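Long-range contacts in Phenylalanine/tyrosine ammonia-lyase (Rhodosporidium toruloides, PDB 1Y2M), which catalyses the non-oxidative deamination of L-phenylalanine and L-tyrosine to trans-cinnamate and p-coumarate, releasing ammonia, as a homotetramer built as a dimer of dimers: residues 520-525 with 697-702; 412-417 with 500-505; 126-131 with 257-262. All coordinates share one frame; numbering follows the deposited sequence.

How the interactions relate
The centre of interaction 1 lies about 8 Å from the centre of the chain, those of interactions 2 and 3 about 28 and 44 Å. The first is a buried helix-to-helix contact made mainly by apolar side chains, without a hydrogen bond between its segments. Interaction 2, also buried, joins two loops that each run into a long helix, and its main tie is a glutamine amide on a backbone carbonyl. Interaction 3 is partly exposed and sets a helix against an extended loop, with a water bridging backbone carbonyls. Residues 500-505 and 520-525 are linked through helix 506-560, which begins beside interaction 2 and carries one side of interaction 1. All three also touch the second subunit.

Interaction 1: 520-525 with 697-702; sequences LSLLLA and KIYEAI
Helices 506-560 and 691-703 meet through 520-525 and 697-702, their local axes 8.7 Å apart at closest approach and running at 130° to one another, with A525 and Y699 the nearest pair of CA atoms at 5.1 Å. The small side chain of A525 sits at this closest approach of the CA atoms, consistent with the close spacing: its CB is 3.5 Å from the backbone N of Y699, with branches of two isoleucines against the same methyl. CG2 of I698 lies 3.8 Å from A525 CB, and I702 CD1 is 3.9 Å from A525 CB. I702 also spreads its CG2 over S521, 3.6 Å from OG, a hydroxyl that is hydrogen-bonded to the carbonyl of N517 one turn earlier. With CG anti to the backbone N (chi1 169°), the Y699 ring reaches past A525 to L522, whose CD2 methyl lies over one ring face, 3.5 Å from CD1. The phenol oxygen ends this apolar run in a polar site, hydrogen-bonded to D518 and to N158 of the second subunit. No hydrogen bond joins the two segments, which bury 313 Å² by side-chain packing. Helix 691-703 thereby rests on the long helix 506-560 of the central bundle, where helix 273-303 packs against S521, L524 and I702, helix 468-484 against L522, and V142 of the second subunit against L522 and Y699.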
# COMPACT_ATOMS: atom_id res chain seq x y z
N LEU B 520 -11.49 -0.62 14.44
CA LEU B 520 -11.67 -1.98 14.98
C LEU B 520 -12.69 -1.94 16.11
O LEU B 520 -13.45 -2.89 16.27
CB LEU B 520 -10.36 -2.60 15.46
CG LEU B 520 -10.44 -4.07 15.90
CD1 LEU B 520 -11.15 -4.99 14.92
CD2 LEU B 520 -9.06 -4.69 16.16
N SER B 521 -12.70 -0.87 16.93
CA SER B 521 -13.69 -0.78 18.03
C SER B 521 -15.10 -0.72 17.48
O SER B 521 -16.02 -1.27 18.06
CB SER B 521 -13.41 0.43 18.89
OG SER B 521 -12.10 0.36 19.50
N LEU B 522 -15.27 -0.04 16.35
CA LEU B 522 -16.61 0.00 15.73
C LEU B 522 -17.01 -1.40 15.28
O LEU B 522 -18.16 -1.82 15.47
CB LEU B 522 -16.58 0.90 14.47
CG LEU B 522 -16.40 2.41 14.70
CD1 LEU B 522 -16.10 3.16 13.43
CD2 LEU B 522 -17.64 2.98 15.37
N LEU B 523 -16.08 -2.10 14.65
CA LEU B 523 -16.33 -3.46 14.16
C LEU B 523 -16.63 -4.40 15.32
O LEU B 523 -17.57 -5.24 15.23
CB LEU B 523 -15.13 -3.94 13.34
CG LEU B 523 -15.20 -5.34 12.79
CD1 LEU B 523 -16.40 -5.63 12.01
CD2 LEU B 523 -13.87 -5.70 12.02
N LEU B 524 -15.80 -4.36 16.36
CA LEU B 524 -16.00 -5.32 17.45
C LEU B 524 -17.27 -4.98 18.27
O LEU B 524 -17.95 -5.88 18.78
CB LEU B 524 -14.76 -5.43 18.34
CG LEU B 524 -13.55 -5.99 17.57
CD1 LEU B 524 -12.49 -6.34 18.60
CD2 LEU B 524 -13.84 -7.20 16.70
N ALA B 525 -17.61 -3.69 18.37
CA ALA B 525 -18.90 -3.28 19.01
C ALA B 525 -20.07 -3.88 18.20
O ALA B 525 -21.04 -4.35 18.75
CB ALA B 525 -19.03 -1.81 19.12
N LYS B 697 -23.50 2.64 22.20
CA LYS B 697 -23.27 2.44 23.62
C LYS B 697 -22.19 1.40 23.88
O LYS B 697 -21.40 1.58 24.81
CB LYS B 697 -24.57 2.03 24.30
CG LYS B 697 -25.52 3.19 24.40
CD LYS B 697 -26.81 2.85 25.09
CE LYS B 697 -27.62 4.16 25.32
NZ LYS B 697 -26.77 5.28 25.84
N ILE B 698 -22.12 0.37 23.04
CA ILE B 698 -21.08 -0.66 23.17
C ILE B 698 -19.72 -0.05 22.82
O ILE B 698 -18.72 -0.20 23.54
CB ILE B 698 -21.40 -1.90 22.35
CG1 ILE B 698 -22.77 -2.47 22.78
CG2 ILE B 698 -20.31 -2.93 22.52
CD1 ILE B 698 -23.22 -3.71 22.06
N TYR B 699 -19.68 0.56 21.64
CA TYR B 699 -18.48 1.31 21.17
C TYR B 699 -17.96 2.26 22.27
O TYR B 699 -16.79 2.31 22.54
CB TYR B 699 -18.80 2.07 19.91
CG TYR B 699 -17.77 3.09 19.44
CD1 TYR B 699 -16.65 2.74 18.69
CD2 TYR B 699 -17.95 4.44 19.75
CE1 TYR B 699 -15.75 3.71 18.23
CE2 TYR B 699 -17.04 5.38 19.30
CZ TYR B 699 -15.95 5.03 18.58
OH TYR B 699 -15.12 6.04 18.16
N GLU B 700 -18.85 3.03 22.88
CA GLU B 700 -18.42 4.00 23.89
C GLU B 700 -17.79 3.32 25.09
O GLU B 700 -16.79 3.81 25.64
CB GLU B 700 -19.57 4.92 24.28
CG GLU B 700 -19.93 5.88 23.14
CD GLU B 700 -21.12 6.80 23.39
OE1 GLU B 700 -21.95 6.49 24.27
OE2 GLU B 700 -21.22 7.87 22.72
N ALA B 701 -18.34 2.17 25.48
CA ALA B 701 -17.76 1.35 26.54
C ALA B 701 -16.41 0.73 26.21
O ALA B 701 -15.60 0.48 27.10
CB ALA B 701 -18.76 0.27 26.97
N ILE B 702 -16.16 0.48 24.93
CA ILE B 702 -14.85 0.04 24.47
C ILE B 702 -13.89 1.24 24.55
O ILE B 702 -12.83 1.18 25.17
CB ILE B 702 -14.90 -0.56 23.05
CG1 ILE B 702 -15.73 -1.86 23.08
CG2 ILE B 702 -13.50 -0.84 22.54
CD1 ILE B 702 -16.09 -2.36 21.70

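Interaction 2: 412-417 with 500-505; sequences NFQAAA and QAVNSL
A turn that enters helix 416-443 at A416, with A415 at the N-cap position, meets the irregular segment 500-505, which ends at L505, the N-cap position before helix 506-560; the CA atoms of A416 and S504 come closest, 4.8 Å apart. Q414 makes the main polar contact. Its CG is anti to the backbone N (chi1 -179°), and a bend at chi2 brings the amide against the backbone of 502-504. NE2 donates to the carbonyl O of V502 over 3.0 Å, fairly straight at 162°; V502 O lies in the plane of the glutamine amide, but the donor stands above the V502 carbonyl plane, 64° out of it. The other amide atom, OE1, lies 3.0 Å from S504 N. NE2 has a further partner in T367 of the third subunit, so one nitrogen links the 500-505 loop to the tetramer interface. In the PAL/histidase fold these loops border the 5-imidazolinone (MIO) group closed between A211 and G213: Q414 packs on A211, and S504 OG is hydrogen-bonded to the carbonyl of S210. Within 500-505, N503 ND2 donates to Q500 O, nearly along the C=O axis, while Q500 NE2 bonds to E496, a cinnamate-binding residue. S504 presses against the start of helix 416-443, with S504 CB 3.3 Å from A415 C and S504 OG 3.4 Å from A415 CB.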
# COMPACT_ATOMS: atom_id res chain seq x y z
N ASN B 412 19.82 8.81 19.55
CA ASN B 412 18.71 8.20 20.31
C ASN B 412 17.32 8.84 20.15
O ASN B 412 16.32 8.37 20.68
CB ASN B 412 19.07 8.05 21.79
CG ASN B 412 20.08 6.96 22.04
OD1 ASN B 412 20.17 5.98 21.29
ND2 ASN B 412 20.83 7.10 23.14
N PHE B 413 17.27 9.95 19.44
CA PHE B 413 16.02 10.56 19.08
C PHE B 413 15.35 9.92 17.84
O PHE B 413 14.27 10.33 17.47
CB PHE B 413 16.29 12.03 18.81
CG PHE B 413 17.49 12.26 17.91
CD1 PHE B 413 17.46 11.94 16.55
CD2 PHE B 413 18.68 12.69 18.42
CE1 PHE B 413 18.55 12.12 15.74
CE2 PHE B 413 19.77 12.86 17.61
CZ PHE B 413 19.71 12.57 16.28
N GLN B 414 16.04 8.97 17.18
CA GLN B 414 15.51 8.34 15.99
C GLN B 414 14.51 7.28 16.44
O GLN B 414 14.91 6.16 16.82
CB GLN B 414 16.67 7.74 15.19
CG GLN B 414 16.31 7.05 13.90
CD GLN B 414 15.82 8.03 12.86
OE1 GLN B 414 14.65 8.37 12.81
NE2 GLN B 414 16.74 8.46 11.99
N ALA B 415 13.25 7.60 16.28
CA ALA B 415 12.17 6.83 16.96
C ALA B 415 11.76 5.58 16.15
O ALA B 415 10.56 5.26 16.11
CB ALA B 415 10.95 7.68 17.28
N ALA B 416 12.72 4.89 15.52
CA ALA B 416 12.42 3.70 14.70
C ALA B 416 11.86 2.58 15.56
O ALA B 416 10.94 1.88 15.16
CB ALA B 416 13.62 3.27 13.93
N ALA B 417 12.30 2.48 16.79
CA ALA B 417 11.76 1.42 17.68
C ALA B 417 10.26 1.66 17.85
O ALA B 417 9.48 0.70 17.78
CB ALA B 417 12.44 1.46 18.99
N GLN B 500 18.60 14.76 7.84
CA GLN B 500 17.65 13.79 8.37
C GLN B 500 17.14 12.88 7.25
O GLN B 500 15.95 12.59 7.13
CB GLN B 500 16.49 14.48 9.09
CG GLN B 500 16.97 15.51 10.13
CD GLN B 500 15.93 15.92 11.12
OE1 GLN B 500 15.01 15.19 11.44
NE2 GLN B 500 16.11 17.13 11.65
N ALA B 501 18.07 12.32 6.47
CA ALA B 501 17.68 11.57 5.29
C ALA B 501 16.94 10.27 5.61
O ALA B 501 16.24 9.73 4.79
CB ALA B 501 18.86 11.29 4.43
N VAL B 502 17.22 9.72 6.79
CA VAL B 502 16.37 8.70 7.39
C VAL B 502 15.68 9.34 8.59
O VAL B 502 16.31 10.00 9.42
CB VAL B 502 17.11 7.40 7.74
CG1 VAL B 502 17.44 6.59 6.47
CG2 VAL B 502 18.36 7.66 8.55
N ASN B 503 14.37 9.12 8.68
CA ASN B 503 13.54 9.64 9.78
C ASN B 503 12.43 8.61 10.02
O ASN B 503 11.97 8.00 9.06
CB ASN B 503 13.00 11.02 9.50
CG ASN B 503 12.40 11.12 8.11
OD1 ASN B 503 11.22 10.84 7.92
ND2 ASN B 503 13.20 11.60 7.17
N SER B 504 12.07 8.39 11.29
CA SER B 504 11.25 7.24 11.67
C SER B 504 9.76 7.31 11.27
O SER B 504 9.10 6.23 11.16
CB SER B 504 11.31 6.94 13.17
OG SER B 504 10.52 7.85 13.89
N LEU B 505 9.22 8.53 11.22
CA LEU B 505 7.78 8.74 10.97
C LEU B 505 6.90 8.06 12.05
O LEU B 505 5.70 7.77 11.82
CB LEU B 505 7.38 8.28 9.56
CG LEU B 505 8.17 8.91 8.42
CD1 LEU B 505 7.72 8.24 7.13
CD2 LEU B 505 7.90 10.42 8.47

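Interaction 3: 126-131 with 257-262; sequences DAISLQ and PVVLGP
In the PAL/histidase fold, helix 125-138 follows the unmodelled residues 109-123, which carry Y110, the proton donor/acceptor by similarity; here A127, I128 and Q131 of this helix pack on the extended loop between helices 246-252 and 264-269. The CA atoms of A127 and P262 are the nearest pair, 5.5 Å apart, with those of I128 and G261 hardly farther. Q131 buries the most surface against the other segment of any residue here, and its side chain is about 10 Å from that of N270, a cinnamate-binding residue by similarity. A bend at chi2 (-42°) folds its chain back along its own helix, where NE2 donates to A127 O over 2.8 Å, while OE1 accepts from the backbone N of G265, so the amide is held at both ends. A127 O also accepts the backbone N of Q131, the two donors reaching it from opposite faces of its plane. G261 O lies against the amide, 3.1 Å from Q131 CD, without a hydrogen bond, the N-H angle from NE2 being poor; Q131 CG is 3.9 Å from L260 CB. The flank is apolar: A127 CB meets P262 CG at 4.0 Å, and I128 CD1 reaches V259 CG1 across 4.2 Å as the two side chains pass at a slant. G261 N is hydrogen-bonded to E264 OE1. A water donates to both I128 O and L260 O, each 2.8 Å from the water oxygen.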
# COMPACT_ATOMS: atom_id res chain seq x y z
N ASP B 126 23.75 34.89 25.28
CA ASP B 126 23.76 34.19 23.99
C ASP B 126 23.21 32.77 24.12
O ASP B 126 22.48 32.32 23.25
CB ASP B 126 25.16 34.15 23.41
CG ASP B 126 25.77 35.53 23.25
OD1 ASP B 126 24.99 36.48 22.97
OD2 ASP B 126 27.00 35.67 23.42
N ALA B 127 23.57 32.08 25.20
CA ALA B 127 22.96 30.76 25.48
C ALA B 127 21.45 30.87 25.60
O ALA B 127 20.72 30.00 25.12
CB ALA B 127 23.55 30.14 26.78
N ILE B 128 20.97 31.93 26.25
CA ILE B 128 19.53 32.12 26.38
C ILE B 128 18.95 32.34 24.96
O ILE B 128 17.92 31.74 24.62
CB ILE B 128 19.17 33.28 27.38
CG1 ILE B 128 19.37 32.78 28.82
CG2 ILE B 128 17.71 33.70 27.23
CD1 ILE B 128 19.42 33.88 29.89
N SER B 129 19.62 33.18 24.17
CA SER B 129 19.23 33.44 22.76
C SER B 129 19.22 32.19 21.87
O SER B 129 18.35 32.03 21.00
CB SER B 129 20.13 34.51 22.13
OG SER B 129 19.87 35.79 22.67
N LEU B 130 20.20 31.30 22.06
CA LEU B 130 20.28 30.07 21.27
C LEU B 130 19.07 29.21 21.53
O LEU B 130 18.52 28.60 20.61
CB LEU B 130 21.55 29.28 21.62
CG LEU B 130 21.74 27.94 20.89
CD1 LEU B 130 21.67 28.10 19.38
CD2 LEU B 130 23.08 27.30 21.31
N GLN B 131 18.64 29.11 22.79
CA GLN B 131 17.50 28.25 23.06
C GLN B 131 16.28 28.86 22.35
O GLN B 131 15.43 28.14 21.82
CB GLN B 131 17.19 28.09 24.57
CG GLN B 131 18.38 27.80 25.51
CD GLN B 131 19.33 26.79 24.91
OE1 GLN B 131 18.93 25.66 24.59
NE2 GLN B 131 20.59 27.18 24.76
N PRO B 257 7.16 30.69 34.90
CA PRO B 257 7.82 30.31 33.63
C PRO B 257 9.28 30.04 33.86
O PRO B 257 9.92 30.75 34.65
CB PRO B 257 7.68 31.57 32.77
CG PRO B 257 6.47 32.26 33.32
CD PRO B 257 6.44 31.97 34.79
N VAL B 258 9.80 29.01 33.22
CA VAL B 258 11.23 28.74 33.24
C VAL B 258 11.92 29.50 32.13
O VAL B 258 11.29 29.80 31.10
CB VAL B 258 11.56 27.23 33.08
CG1 VAL B 258 11.09 26.47 34.32
CG2 VAL B 258 10.98 26.66 31.86
N VAL B 259 13.18 29.84 32.36
CA VAL B 259 14.05 30.43 31.34
C VAL B 259 15.07 29.36 30.97
O VAL B 259 15.83 28.92 31.85
CB VAL B 259 14.76 31.69 31.89
CG1 VAL B 259 15.74 32.22 30.89
CG2 VAL B 259 13.71 32.72 32.28
N LEU B 260 15.08 28.95 29.70
CA LEU B 260 15.90 27.83 29.26
C LEU B 260 17.35 28.24 29.15
O LEU B 260 17.70 29.29 28.58
CB LEU B 260 15.41 27.26 27.93
CG LEU B 260 13.95 26.78 27.95
CD1 LEU B 260 13.60 26.09 26.66
CD2 LEU B 260 13.67 25.85 29.12
N GLY B 261 18.21 27.41 29.73
CA GLY B 261 19.64 27.63 29.71
C GLY B 261 20.35 26.72 28.75
O GLY B 261 19.71 26.06 27.90
N PRO B 262 21.69 26.66 28.86
CA PRO B 262 22.51 25.84 28.00
C PRO B 262 22.04 24.39 28.00
O PRO B 262 21.76 23.82 29.06
CB PRO B 262 23.92 25.96 28.59
CG PRO B 262 23.89 27.16 29.42
CD PRO B 262 22.48 27.39 29.87
O HOH W 1 16.30 30.65 26.58